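Local atomic coordinates of ribonucleoside-diphosphate reductase, alpha chain (PDB entry 6DQX), a protein that probably reduces ribonucleoside diphosphates to their deoxy forms as the catalytic subunit of a class Id ribonucleotide reductase. Residues H115-T120 with F158-L163; E220-K223 with K229-L232; Y262-M267 with K402-R407; P453-L458 with E492-F497. All blocks are in the same frame, centred on the assembly; numbering follows the deposited sequence.

In the fold
Contacts 1 and 4 rest on apolar side chains, whereas contacts 2 and 3 mix polar and hydrocarbon groups nearer the solvent. Contact 1 is fully buried: it joins helices 114-130 and 156-170 where the second subunit packs against both. Contact 4 is partly buried, a single phenylalanine set against the start of helix 453-461, on the opposite side of the chain's centre from contacts 1 and 3. Contact 2 ties together two consecutive helices, and contact 3 links a short helix to a long loop at the surface through one short hydrogen bond and a water. No two contacts share an element; the closest centres, those of contacts 1 and 2, lie 30 Å apart.

Contact 1: residues H115-T120 with F158-L163; sequences HEIMVT and FNFSKL
At the dimer interface, two helices of one subunit, 114-130 and 156-170, lie side by side through Ile117, Met118, Phe160 and Leu163. The short axes run 11.3 Å apart and cross at -34°, in broadly the same direction. Ile117 has the largest share of the contact and reaches both Phe160 and Leu163. With CG1 turned beside the backbone N (chi1 -68°), the CD1 methyl stands almost exactly on the normal of the Phe160 ring, 3.6 Å from its centroid and 2° off, a CH-pi contact centred on the face. The side chains meet at about a right angle, so the methyl end rests over the middle of the flat ring. The other branch, CG2, touches Leu163 CD2 at 4.1 Å. That same leucine methyl receives the CE methyl of Met118 at 3.8 Å, brought there by a chain bent at chi2 and chi3 although its CB points away. On the opposite face of the Phe160 ring sits the amide nitrogen of Asn159, its ND2 3.9 Å above the plane and over the centre; this ND2 is hydrogen-bonded to Val170 O of the second subunit. The phenyl ring is therefore held between a methyl and an amide. Met118 and Phe160 also pack on Ile171 and Val170 of the second subunit, an arrangement consistent with the four-helix dimer interface of class I alpha subunits.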
loop_
_atom_site.group_PDB
_atom_site.type_symbol
_atom_site.label_atom_id
_atom_site.label_comp_id
_atom_site.label_asym_id
_atom_site.label_seq_id
_atom_site.Cartn_x
_atom_site.Cartn_y
_atom_site.Cartn_z
ATOM N N HIS A 115 -0.900 9.762 -7.188
ATOM C CA HIS A 115 -0.586 8.885 -8.303
ATOM C C HIS A 115 0.844 8.343 -8.194
ATOM O O HIS A 115 1.069 7.138 -8.287
ATOM C CB HIS A 115 -0.780 9.632 -9.612
ATOM C CG HIS A 115 -0.243 8.918 -10.809
ATOM N ND1 HIS A 115 0.465 9.572 -11.794
ATOM C CD2 HIS A 115 -0.293 7.620 -11.179
ATOM C CE1 HIS A 115 0.821 8.703 -12.724
ATOM N NE2 HIS A 115 0.376 7.510 -12.375
ATOM N N GLU A 116 1.789 9.248 -7.980
ATOM C CA GLU A 116 3.212 8.884 -7.931
ATOM C C GLU A 116 3.553 8.104 -6.657
ATOM O O GLU A 116 4.407 7.211 -6.688
ATOM C CB GLU A 116 4.095 10.132 -8.107
ATOM C CG GLU A 116 3.955 10.734 -9.502
ATOM C CD GLU A 116 4.320 12.199 -9.617
ATOM O OE1 GLU A 116 3.959 13.034 -8.748
ATOM O OE2 GLU A 116 4.943 12.535 -10.641
ATOM N N ILE A 117 2.855 8.401 -5.557
ATOM C CA ILE A 117 2.960 7.594 -4.343
ATOM C C ILE A 117 2.474 6.164 -4.596
ATOM O O ILE A 117 3.122 5.216 -4.152
ATOM C CB ILE A 117 2.276 8.287 -3.135
ATOM C CG1 ILE A 117 3.073 9.542 -2.749
ATOM C CG2 ILE A 117 2.148 7.378 -1.925
ATOM C CD1 ILE A 117 2.253 10.562 -1.992
ATOM N N MET A 118 1.355 5.982 -5.319
ATOM C CA MET A 118 0.905 4.621 -5.625
ATOM C C MET A 118 1.812 3.864 -6.599
ATOM O O MET A 118 1.984 2.639 -6.468
ATOM C CB MET A 118 -0.539 4.598 -6.148
ATOM C CG MET A 118 -1.588 5.054 -5.149
ATOM S SD MET A 118 -1.442 4.412 -3.471
ATOM C CE MET A 118 -0.850 5.817 -2.651
ATOM N N VAL A 119 2.397 4.569 -7.555
ATOM C CA VAL A 119 3.384 3.956 -8.459
ATOM C C VAL A 119 4.537 3.341 -7.643
ATOM O O VAL A 119 4.879 2.174 -7.818
ATOM C CB VAL A 119 3.942 4.960 -9.485
ATOM C CG1 VAL A 119 5.183 4.410 -10.182
ATOM C CG2 VAL A 119 2.877 5.342 -10.521
ATOM N N THR A 120 5.058 4.123 -6.711
ATOM C CA THR A 120 6.150 3.675 -5.841
ATOM C C THR A 120 5.710 2.547 -4.905
ATOM O O THR A 120 6.438 1.587 -4.719
ATOM C CB THR A 120 6.755 4.846 -5.048
ATOM O OG1 THR A 120 7.035 5.914 -5.943
ATOM C CG2 THR A 120 8.049 4.410 -4.312
ATOM N N PHE A 158 5.990 11.773 6.514
ATOM C CA PHE A 158 5.995 10.703 7.502
ATOM C C PHE A 158 4.722 9.848 7.433
ATOM O O PHE A 158 4.768 8.609 7.507
ATOM C CB PHE A 158 6.193 11.269 8.906
ATOM C CG PHE A 158 6.186 10.221 9.970
ATOM C CD1 PHE A 158 4.988 9.839 10.573
ATOM C CD2 PHE A 158 7.363 9.570 10.338
ATOM C CE1 PHE A 158 4.962 8.839 11.530
ATOM C CE2 PHE A 158 7.346 8.581 11.298
ATOM C CZ PHE A 158 6.147 8.213 11.898
ATOM N N ASN A 159 3.588 10.517 7.276
ATOM C CA ASN A 159 2.315 9.849 7.034
ATOM C C ASN A 159 2.433 8.814 5.892
ATOM O O ASN A 159 2.062 7.657 6.057
ATOM C CB ASN A 159 1.255 10.922 6.722
ATOM C CG ASN A 159 -0.091 10.329 6.348
ATOM O OD1 ASN A 159 -0.737 9.716 7.165
ATOM N ND2 ASN A 159 -0.502 10.521 5.098
ATOM N N PHE A 160 2.986 9.214 4.741
ATOM C CA PHE A 160 3.142 8.257 3.632
ATOM C C PHE A 160 4.164 7.141 3.890
ATOM O O PHE A 160 4.050 6.054 3.323
ATOM C CB PHE A 160 3.437 8.967 2.307
ATOM C CG PHE A 160 2.320 9.842 1.863
ATOM C CD1 PHE A 160 1.083 9.284 1.517
ATOM C CD2 PHE A 160 2.462 11.196 1.857
ATOM C CE1 PHE A 160 0.037 10.090 1.151
ATOM C CE2 PHE A 160 1.413 12.017 1.491
ATOM C CZ PHE A 160 0.197 11.458 1.130
ATOM N N SER A 161 5.149 7.390 4.747
ATOM C CA SER A 161 6.105 6.322 5.119
ATOM C C SER A 161 5.409 5.120 5.763
ATOM O O SER A 161 5.859 4.003 5.599
ATOM C CB SER A 161 7.224 6.853 6.029
ATOM O OG SER A 161 6.843 6.913 7.401
ATOM N N LYS A 162 4.250 5.344 6.418
ATOM C CA LYS A 162 3.460 4.260 7.011
ATOM C C LYS A 162 3.015 3.248 5.979
ATOM O O LYS A 162 2.959 2.060 6.244
ATOM C CB LYS A 162 2.243 4.809 7.801
ATOM C CG LYS A 162 2.651 5.694 8.956
ATOM C CD LYS A 162 1.538 5.921 9.974
ATOM C CE LYS A 162 0.470 6.831 9.440
ATOM N NZ LYS A 162 -0.554 7.152 10.475
ATOM N N LEU A 163 2.757 3.704 4.763
ATOM C CA LEU A 163 2.368 2.823 3.691
ATOM C C LEU A 163 3.478 1.842 3.318
ATOM O O LEU A 163 3.258 0.655 3.115
ATOM C CB LEU A 163 1.996 3.690 2.496
ATOM C CG LEU A 163 1.315 3.137 1.274
ATOM C CD1 LEU A 163 0.226 2.131 1.616
ATOM C CD2 LEU A 163 0.763 4.334 0.501
#

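Contact 2: residues E220-K223 with K229-L232; sequences ESMK and KRQL
Ser221 and Met222 meet Lys229 and Arg230 where helix 216-223 leads into helix 227-243, two consecutive helices joined by a link of three residues. The pair belongs to the crossover between the parallel strands 209-213 and 247-249 of the barrel. The sole hydrogen bond across the contact runs from Lys229 NZ to Ser221 OG, 3.0 Å long. The lysine chain is extended until its last torsion, where a bend (chi4 77°) swings NZ onto the serine hydroxyl; CD and CE run alongside, with CE 3.5 Å from OG. The same ammonium group makes a cation-pi contact with Trp218, and at the other end of the residue Lys229 N is hydrogen-bonded to Asp226 OD1, so both the amine and the backbone of this lysine are tied back to the preceding helix and turn. A second charged group lies on the far side of helix 216-223, where Lys223 NZ forms a salt bridge of 2.7 Å with Glu220 OE2, meeting that oxygen from above the carboxylate plane, 38° out of it. Glu544 gives Lys223 a second acidic partner. The hydrocarbon packing centres on Met222. Its CB lies 3.8 Å from Lys229 CB, and its end bends away from the second helix to Leu540 of helix 532-544. Arg230 crosses the methionine at about a right angle: its CG sits 3.9 Å from Met222 SD and only 3.4 Å from the backbone oxygen, Met222 O.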
loop_
_atom_site.group_PDB
_atom_site.type_symbol
_atom_site.label_atom_id
_atom_site.label_comp_id
_atom_site.label_asym_id
_atom_site.label_seq_id
_atom_site.Cartn_x
_atom_site.Cartn_y
_atom_site.Cartn_z
ATOM N N GLU A 220 27.568 23.666 7.591
ATOM C CA GLU A 220 28.374 24.873 7.883
ATOM C C GLU A 220 27.614 25.891 8.756
ATOM O O GLU A 220 28.213 26.543 9.621
ATOM C CB GLU A 220 28.881 25.544 6.609
ATOM C CG GLU A 220 29.981 24.756 5.887
ATOM C CD GLU A 220 31.251 24.581 6.713
ATOM O OE1 GLU A 220 31.690 25.559 7.365
ATOM O OE2 GLU A 220 31.806 23.458 6.721
ATOM N N SER A 221 26.311 26.013 8.523
ATOM C CA SER A 221 25.437 26.837 9.362
ATOM C C SER A 221 25.390 26.303 10.789
ATOM O O SER A 221 25.488 27.084 11.732
ATOM C CB SER A 221 24.025 26.928 8.753
ATOM O OG SER A 221 23.159 27.724 9.544
ATOM N N MET A 222 25.251 24.984 10.937
ATOM C CA MET A 222 25.288 24.297 12.239
ATOM C C MET A 222 26.615 24.525 12.993
ATOM O O MET A 222 26.626 24.844 14.201
ATOM C CB MET A 222 25.072 22.796 12.035
ATOM C CG MET A 222 24.805 21.984 13.284
ATOM S SD MET A 222 26.227 21.478 14.262
ATOM C CE MET A 222 27.052 20.315 13.165
ATOM N N LYS A 223 27.725 24.333 12.285
ATOM C CA LYS A 223 29.061 24.515 12.876
ATOM C C LYS A 223 29.334 25.974 13.275
ATOM O O LYS A 223 29.935 26.226 14.325
ATOM C CB LYS A 223 30.150 23.999 11.930
ATOM C CG LYS A 223 30.162 22.477 11.818
ATOM C CD LYS A 223 31.337 21.949 11.004
ATOM C CE LYS A 223 31.217 22.230 9.520
ATOM N NZ LYS A 223 32.494 21.900 8.818
ATOM N N LYS A 229 19.770 24.220 14.370
ATOM C CA LYS A 229 20.533 23.175 13.660
ATOM C C LYS A 229 21.394 22.369 14.636
ATOM O O LYS A 229 21.445 21.133 14.567
ATOM C CB LYS A 229 21.391 23.783 12.562
ATOM C CG LYS A 229 20.586 24.385 11.432
ATOM C CD LYS A 229 21.467 24.673 10.233
ATOM C CE LYS A 229 20.688 25.274 9.077
ATOM N NZ LYS A 229 20.380 26.721 9.264
ATOM N N ARG A 230 22.023 23.072 15.578
ATOM C CA ARG A 230 22.783 22.415 16.633
ATOM C C ARG A 230 21.939 21.424 17.440
ATOM O O ARG A 230 22.396 20.323 17.690
ATOM C CB ARG A 230 23.502 23.443 17.535
ATOM C CG ARG A 230 24.745 24.027 16.876
ATOM C CD ARG A 230 25.534 24.999 17.745
ATOM N NE ARG A 230 26.091 24.356 18.940
ATOM C CZ ARG A 230 25.557 24.372 20.170
ATOM N NH1 ARG A 230 24.407 25.004 20.441
ATOM N NH2 ARG A 230 26.183 23.733 21.159
ATOM N N GLN A 231 20.712 21.785 17.823
ATOM C CA GLN A 231 19.840 20.835 18.563
ATOM C C GLN A 231 19.311 19.675 17.726
ATOM O O GLN A 231 19.166 18.563 18.219
ATOM C CB GLN A 231 18.652 21.527 19.289
ATOM C CG GLN A 231 18.768 21.523 20.822
ATOM C CD GLN A 231 19.050 20.138 21.420
ATOM O OE1 GLN A 231 18.621 19.105 20.881
ATOM N NE2 GLN A 231 19.789 20.112 22.540
ATOM N N LEU A 232 18.987 19.944 16.470
ATOM C CA LEU A 232 18.541 18.895 15.565
ATOM C C LEU A 232 19.670 17.894 15.318
ATOM O O LEU A 232 19.459 16.694 15.383
ATOM C CB LEU A 232 18.069 19.503 14.247
ATOM C CG LEU A 232 17.370 18.562 13.268
ATOM C CD1 LEU A 232 16.030 18.099 13.820
ATOM C CD2 LEU A 232 17.163 19.272 11.936
#

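Contact 3: residues Y262-M267 with K402-R407; sequences YKDKNM and KGYGRR. With EDO (1,2-ethanediol), chain F.
Tyr404 and Asp264 supply the tight part of this surface contact, in which the loop between helices 367-395 and 418-423 reaches across to helix 260-264 and the residues after it. The phenol donates from OH to Asp264 OD2 over 2.6 Å, and the carboxylate accepts on its anti lone pair, the one away from OD1. OD2 lies at the edge of the aromatic ring, near its plane, while the carboxylate and ring planes are turned 35° against each other. The two side chains slide past one another in opposite directions, which brings the hydroxyl within 3.4 Å of Asp264 CB as well. Behind this bond, Tyr404 and Arg406 both lean on Val261 of the same helix, and the amides of Gly403 and Gly405 are bound by the two oxygens of Glu397. The other side is loose. Lys265, extended beyond CG, runs past Tyr404 in the opposite direction, and its CE comes no nearer than 4.1 Å to the OH. Lys265 NZ is hydrogen-bonded to Ile400 O and, at 2.7 Å, to a water oxygen, which passes a hydrogen bond of 2.8 Å on to Lys402 O. Arg407 takes no part in the contact with 262-267: NE pairs with Asp317, and NH2 donates to O2 of an ethanediol at 3.0 Å (161°), probably from the crystallisation liquor. With Asp264 OD1 occupied by a glycerol and OD2 by the phenol, the short bond is consistent with an ionised aspartate accepting a hydrogen bond from the neutral phenol, probably charge-assisted.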
loop_
_atom_site.group_PDB
_atom_site.type_symbol
_atom_site.label_atom_id
_atom_site.label_comp_id
_atom_site.label_asym_id
_atom_site.label_seq_id
_atom_site.Cartn_x
_atom_site.Cartn_y
_atom_site.Cartn_z
ATOM N N TYR A 262 26.341 12.460 -15.560
ATOM C CA TYR A 262 25.194 12.841 -14.753
ATOM C C TYR A 262 25.186 14.330 -14.445
ATOM O O TYR A 262 24.131 14.939 -14.387
ATOM C CB TYR A 262 25.131 12.024 -13.468
ATOM C CG TYR A 262 24.789 10.541 -13.656
ATOM C CD1 TYR A 262 24.136 10.066 -14.803
ATOM C CD2 TYR A 262 25.067 9.630 -12.646
ATOM C CE1 TYR A 262 23.798 8.723 -14.943
ATOM C CE2 TYR A 262 24.736 8.276 -12.773
ATOM C CZ TYR A 262 24.087 7.833 -13.920
ATOM O OH TYR A 262 23.700 6.524 -14.048
ATOM N N LYS A 263 26.364 14.920 -14.290
ATOM C CA LYS A 263 26.486 16.358 -14.142
ATOM C C LYS A 263 26.035 17.082 -15.400
ATOM O O LYS A 263 25.328 18.100 -15.328
ATOM C CB LYS A 263 27.936 16.738 -13.806
ATOM C CG LYS A 263 28.359 16.295 -12.421
ATOM C CD LYS A 263 29.800 16.673 -12.150
ATOM C CE LYS A 263 30.156 16.277 -10.736
ATOM N NZ LYS A 263 31.573 16.604 -10.483
ATOM N N ASP A 264 26.443 16.555 -16.548
ATOM C CA ASP A 264 26.151 17.147 -17.862
ATOM C C ASP A 264 24.646 17.206 -18.149
ATOM O O ASP A 264 24.181 18.072 -18.913
ATOM C CB ASP A 264 26.781 16.313 -18.982
ATOM C CG ASP A 264 28.324 16.405 -19.032
ATOM O OD1 ASP A 264 28.941 17.304 -18.427
ATOM O OD2 ASP A 264 28.917 15.530 -19.696
ATOM N N LYS A 265 23.917 16.243 -17.592
ATOM C CA LYS A 265 22.498 16.042 -17.876
ATOM C C LYS A 265 21.588 16.311 -16.664
ATOM O O LYS A 265 20.390 15.975 -16.697
ATOM C CB LYS A 265 22.339 14.622 -18.440
ATOM C CG LYS A 265 22.965 14.490 -19.837
ATOM C CD LYS A 265 23.014 13.079 -20.379
ATOM C CE LYS A 265 23.581 13.073 -21.804
ATOM N NZ LYS A 265 23.345 11.795 -22.527
ATOM N N ASN A 266 22.138 16.945 -15.628
ATOM C CA ASN A 266 21.432 17.281 -14.376
ATOM C C ASN A 266 20.700 16.116 -13.781
ATOM O O ASN A 266 19.527 16.238 -13.410
ATOM C CB ASN A 266 20.403 18.405 -14.582
ATOM C CG ASN A 266 21.015 19.688 -15.005
ATOM O OD1 ASN A 266 22.195 19.948 -14.757
ATOM N ND2 ASN A 266 20.191 20.543 -15.628
ATOM N N MET A 267 21.372 14.972 -13.689
ATOM C CA MET A 267 20.746 13.791 -13.132
ATOM C C MET A 267 21.152 13.690 -11.665
ATOM O O MET A 267 22.198 13.130 -11.303
ATOM C CB MET A 267 21.100 12.565 -13.951
ATOM C CG MET A 267 20.703 12.752 -15.410
ATOM S SD MET A 267 20.882 11.295 -16.417
ATOM C CE MET A 267 19.263 10.552 -16.261
ATOM N N LYS A 402 25.549 7.856 -25.046
ATOM C CA LYS A 402 25.876 8.078 -26.468
ATOM C C LYS A 402 26.970 9.140 -26.549
ATOM O O LYS A 402 26.806 10.255 -26.030
ATOM C CB LYS A 402 24.639 8.502 -27.256
ATOM C CG LYS A 402 24.868 8.604 -28.755
ATOM C CD LYS A 402 23.541 8.776 -29.481
ATOM C CE LYS A 402 23.727 9.372 -30.864
ATOM N NZ LYS A 402 22.413 9.826 -31.370
ATOM N N GLY A 403 28.098 8.772 -27.160
ATOM C CA GLY A 403 29.252 9.663 -27.328
ATOM C C GLY A 403 30.224 9.715 -26.169
ATOM O O GLY A 403 31.240 10.405 -26.254
ATOM N N TYR A 404 29.910 9.014 -25.073
ATOM C CA TYR A 404 30.738 8.991 -23.891
ATOM C C TYR A 404 31.809 7.904 -23.863
ATOM O O TYR A 404 32.743 8.040 -23.096
ATOM C CB TYR A 404 29.899 8.924 -22.599
ATOM C CG TYR A 404 29.280 10.265 -22.235
ATOM C CD1 TYR A 404 28.088 10.684 -22.811
ATOM C CD2 TYR A 404 29.881 11.095 -21.317
ATOM C CE1 TYR A 404 27.524 11.911 -22.480
ATOM C CE2 TYR A 404 29.324 12.327 -20.974
ATOM C CZ TYR A 404 28.140 12.719 -21.549
ATOM O OH TYR A 404 27.556 13.927 -21.237
ATOM N N GLY A 405 31.675 6.861 -24.673
ATOM C CA GLY A 405 32.737 5.883 -24.886
ATOM C C GLY A 405 32.811 4.708 -23.930
ATOM O O GLY A 405 33.829 4.004 -23.903
ATOM N N ARG A 406 31.751 4.475 -23.143
ATOM C CA ARG A 406 31.653 3.261 -22.348
ATOM C C ARG A 406 30.218 2.768 -22.304
ATOM O O ARG A 406 29.299 3.471 -22.736
ATOM C CB ARG A 406 32.210 3.473 -20.944
ATOM C CG ARG A 406 31.453 4.480 -20.094
ATOM C CD ARG A 406 32.030 4.505 -18.682
ATOM N NE ARG A 406 31.215 5.380 -17.841
ATOM C CZ ARG A 406 31.183 6.715 -17.883
ATOM N NH1 ARG A 406 31.966 7.419 -18.705
ATOM N NH2 ARG A 406 30.362 7.382 -17.064
ATOM N N ARG A 407 30.082 1.549 -21.795
ATOM C CA ARG A 407 28.826 0.798 -21.758
ATOM C C ARG A 407 27.964 1.099 -20.507
ATOM O O ARG A 407 26.730 0.925 -20.547
ATOM C CB ARG A 407 29.203 -0.688 -21.773
ATOM C CG ARG A 407 28.081 -1.713 -21.755
ATOM C CD ARG A 407 27.466 -1.887 -23.107
ATOM N NE ARG A 407 26.616 -3.077 -23.150
ATOM C CZ ARG A 407 25.594 -3.235 -23.976
ATOM N NH1 ARG A 407 25.280 -2.288 -24.854
ATOM N NH2 ARG A 407 24.870 -4.344 -23.922
HETATM C C1 EDO F . 25.417 -8.862 -23.753
HETATM O O1 EDO F . 24.331 -9.220 -22.885
HETATM C C2 EDO F . 26.359 -7.866 -23.099
HETATM O O2 EDO F . 25.638 -6.808 -22.479
HETATM O O HOH W 1 24.676 11.651 -24.879
#

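Contact 4: residues P453-L458 with E492-F497; sequences PFLEKL and EVFKTF
The ring of Phe494 is the bump here, and the hollow is the side of helix 453-461 bounded by Phe454, Leu455 and Leu458. The side chain of Phe494 sets out toward the helix from the first residue beyond helix 488-493, and its far end runs right up to the backbone: Phe494 CE1 lies 3.4 Å from Leu455 N, and Phe494 CZ is 3.7 Å from Phe454 C. One face of the ring is filled by Leu455, whose CB stands 4.2 Å from the centroid and 20° off the normal in a CH-pi contact. Leu455 has CG anti to the backbone N (chi1 -179°), and its CD1 then follows the ring back toward its root, 4.0 Å from Phe494 CD2. Against the opposite face sits Val493 CG1, offset toward the rim, so that the ring is wedged between a residue of the helix and its own predecessor in the chain. Phe494 here joins helices 488-493 and 453-461 within the barrel-domain part of the chain, and Leu455 also touches Trp470 and Ile473 of helix 467-475. At the ring's edge and in its plane lies Phe454 CB, 3.9 Å from CE1 of Phe494, although the phenyl group beyond it leads away to Gln358 and Ala359. Gln358 of helix 353-359 also touches Phe494 and is bound through its NE2 to Val493 O. One turn further along the helix, Leu458 approaches obliquely, its CD2 methyl 3.8 Å from Phe494 CE2.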
loop_
_atom_site.group_PDB
_atom_site.type_symbol
_atom_site.label_atom_id
_atom_site.label_comp_id
_atom_site.label_asym_id
_atom_site.label_seq_id
_atom_site.Cartn_x
_atom_site.Cartn_y
_atom_site.Cartn_z
ATOM N N PRO A 453 42.718 -17.292 10.580
ATOM C CA PRO A 453 43.715 -18.246 10.125
ATOM C C PRO A 453 45.156 -17.698 10.132
ATOM O O PRO A 453 46.095 -18.483 10.241
ATOM C CB PRO A 453 43.239 -18.597 8.709
ATOM C CG PRO A 453 42.582 -17.363 8.239
ATOM C CD PRO A 453 41.905 -16.792 9.458
ATOM N N PHE A 454 45.328 -16.374 10.059
ATOM C CA PHE A 454 46.665 -15.760 10.177
ATOM C C PHE A 454 47.111 -15.709 11.632
ATOM O O PHE A 454 48.297 -15.916 11.932
ATOM C CB PHE A 454 46.687 -14.362 9.548
ATOM C CG PHE A 454 46.098 -14.333 8.181
ATOM C CD1 PHE A 454 46.777 -14.902 7.115
ATOM C CD2 PHE A 454 44.818 -13.806 7.967
ATOM C CE1 PHE A 454 46.210 -14.921 5.841
ATOM C CE2 PHE A 454 44.262 -13.810 6.693
ATOM C CZ PHE A 454 44.959 -14.370 5.634
ATOM N N LEU A 455 46.179 -15.444 12.549
ATOM C CA LEU A 455 46.501 -15.533 13.979
ATOM C C LEU A 455 46.878 -16.967 14.341
ATOM O O LEU A 455 47.876 -17.197 15.018
ATOM C CB LEU A 455 45.335 -15.078 14.851
ATOM C CG LEU A 455 45.587 -15.118 16.368
ATOM C CD1 LEU A 455 46.781 -14.272 16.776
ATOM C CD2 LEU A 455 44.350 -14.667 17.123
ATOM N N GLU A 456 46.067 -17.918 13.889
ATOM C CA GLU A 456 46.319 -19.346 14.103
ATOM C C GLU A 456 47.740 -19.732 13.693
ATOM O O GLU A 456 48.486 -20.299 14.493
ATOM C CB GLU A 456 45.314 -20.183 13.324
ATOM C CG GLU A 456 45.418 -21.678 13.577
ATOM C CD GLU A 456 44.185 -22.423 13.133
ATOM O OE1 GLU A 456 43.787 -22.264 11.967
ATOM O OE2 GLU A 456 43.620 -23.173 13.950
ATOM N N LYS A 457 48.101 -19.401 12.454
ATOM C CA LYS A 457 49.450 -19.640 11.940
ATOM C C LYS A 457 50.512 -19.014 12.861
ATOM O O LYS A 457 51.446 -19.707 13.266
ATOM C CB LYS A 457 49.571 -19.131 10.495
ATOM C CG LYS A 457 50.990 -18.957 9.975
ATOM C CD LYS A 457 50.968 -18.578 8.501
ATOM C CE LYS A 457 52.346 -18.161 8.012
ATOM N NZ LYS A 457 52.296 -17.730 6.591
ATOM N N LEU A 458 50.358 -17.733 13.212
ATOM C CA LEU A 458 51.274 -17.072 14.158
ATOM C C LEU A 458 51.382 -17.781 15.510
ATOM O O LEU A 458 52.483 -17.897 16.063
ATOM C CB LEU A 458 50.882 -15.615 14.411
ATOM C CG LEU A 458 51.793 -14.823 15.358
ATOM C CD1 LEU A 458 53.212 -14.716 14.798
ATOM C CD2 LEU A 458 51.211 -13.451 15.636
ATOM N N GLU A 492 49.200 -5.380 17.196
ATOM C CA GLU A 492 48.690 -4.345 16.277
ATOM C C GLU A 492 48.010 -4.970 15.053
ATOM O O GLU A 492 46.920 -4.536 14.661
ATOM C CB GLU A 492 49.794 -3.366 15.825
ATOM C CG GLU A 492 49.957 -2.128 16.697
ATOM C CD GLU A 492 48.878 -1.066 16.491
ATOM O OE1 GLU A 492 48.153 -1.074 15.463
ATOM O OE2 GLU A 492 48.762 -0.191 17.372
ATOM N N VAL A 493 48.633 -5.993 14.483
ATOM C CA VAL A 493 48.112 -6.630 13.273
ATOM C C VAL A 493 46.754 -7.304 13.525
ATOM O O VAL A 493 45.913 -7.325 12.626
ATOM C CB VAL A 493 49.133 -7.621 12.654
ATOM C CG1 VAL A 493 48.518 -8.435 11.526
ATOM C CG2 VAL A 493 50.349 -6.860 12.129
ATOM N N PHE A 494 46.531 -7.790 14.757
ATOM C CA PHE A 494 45.303 -8.506 15.111
ATOM C C PHE A 494 44.340 -7.752 16.038
ATOM O O PHE A 494 43.477 -8.371 16.672
ATOM C CB PHE A 494 45.676 -9.903 15.653
ATOM C CG PHE A 494 46.366 -10.745 14.635
ATOM C CD1 PHE A 494 45.663 -11.259 13.573
ATOM C CD2 PHE A 494 47.746 -10.947 14.681
ATOM C CE1 PHE A 494 46.286 -12.008 12.593
ATOM C CE2 PHE A 494 48.381 -11.693 13.709
ATOM C CZ PHE A 494 47.656 -12.219 12.654
ATOM N N LYS A 495 44.446 -6.421 16.093
ATOM C CA LYS A 495 43.409 -5.620 16.730
ATOM C C LYS A 495 42.045 -5.937 16.094
ATOM O O LYS A 495 41.938 -6.159 14.874
ATOM C CB LYS A 495 43.668 -4.123 16.587
ATOM C CG LYS A 495 44.695 -3.536 17.527
ATOM C CD LYS A 495 44.748 -2.031 17.292
ATOM C CE LYS A 495 45.970 -1.399 17.913
ATOM N NZ LYS A 495 45.777 -1.105 19.341
ATOM N N THR A 496 41.021 -5.957 16.940
ATOM C CA THR A 496 39.611 -6.137 16.523
ATOM C C THR A 496 39.042 -4.824 15.986
ATOM O O THR A 496 39.607 -3.763 16.221
ATOM C CB THR A 496 38.749 -6.544 17.735
ATOM O OG1 THR A 496 38.830 -5.526 18.737
ATOM C CG2 THR A 496 39.238 -7.845 18.319
ATOM N N PHE A 497 37.893 -4.885 15.312
ATOM C CA PHE A 497 37.180 -3.682 14.818
ATOM C C PHE A 497 37.037 -2.652 15.962
ATOM O O PHE A 497 37.348 -1.465 15.797
ATOM C CB PHE A 497 35.796 -4.092 14.278
ATOM C CG PHE A 497 35.077 -3.057 13.424
ATOM C CD1 PHE A 497 35.545 -1.756 13.204
ATOM C CD2 PHE A 497 33.865 -3.417 12.833
ATOM C CE1 PHE A 497 34.835 -0.866 12.405
ATOM C CE2 PHE A 497 33.148 -2.523 12.046
ATOM C CZ PHE A 497 33.627 -1.242 11.829
#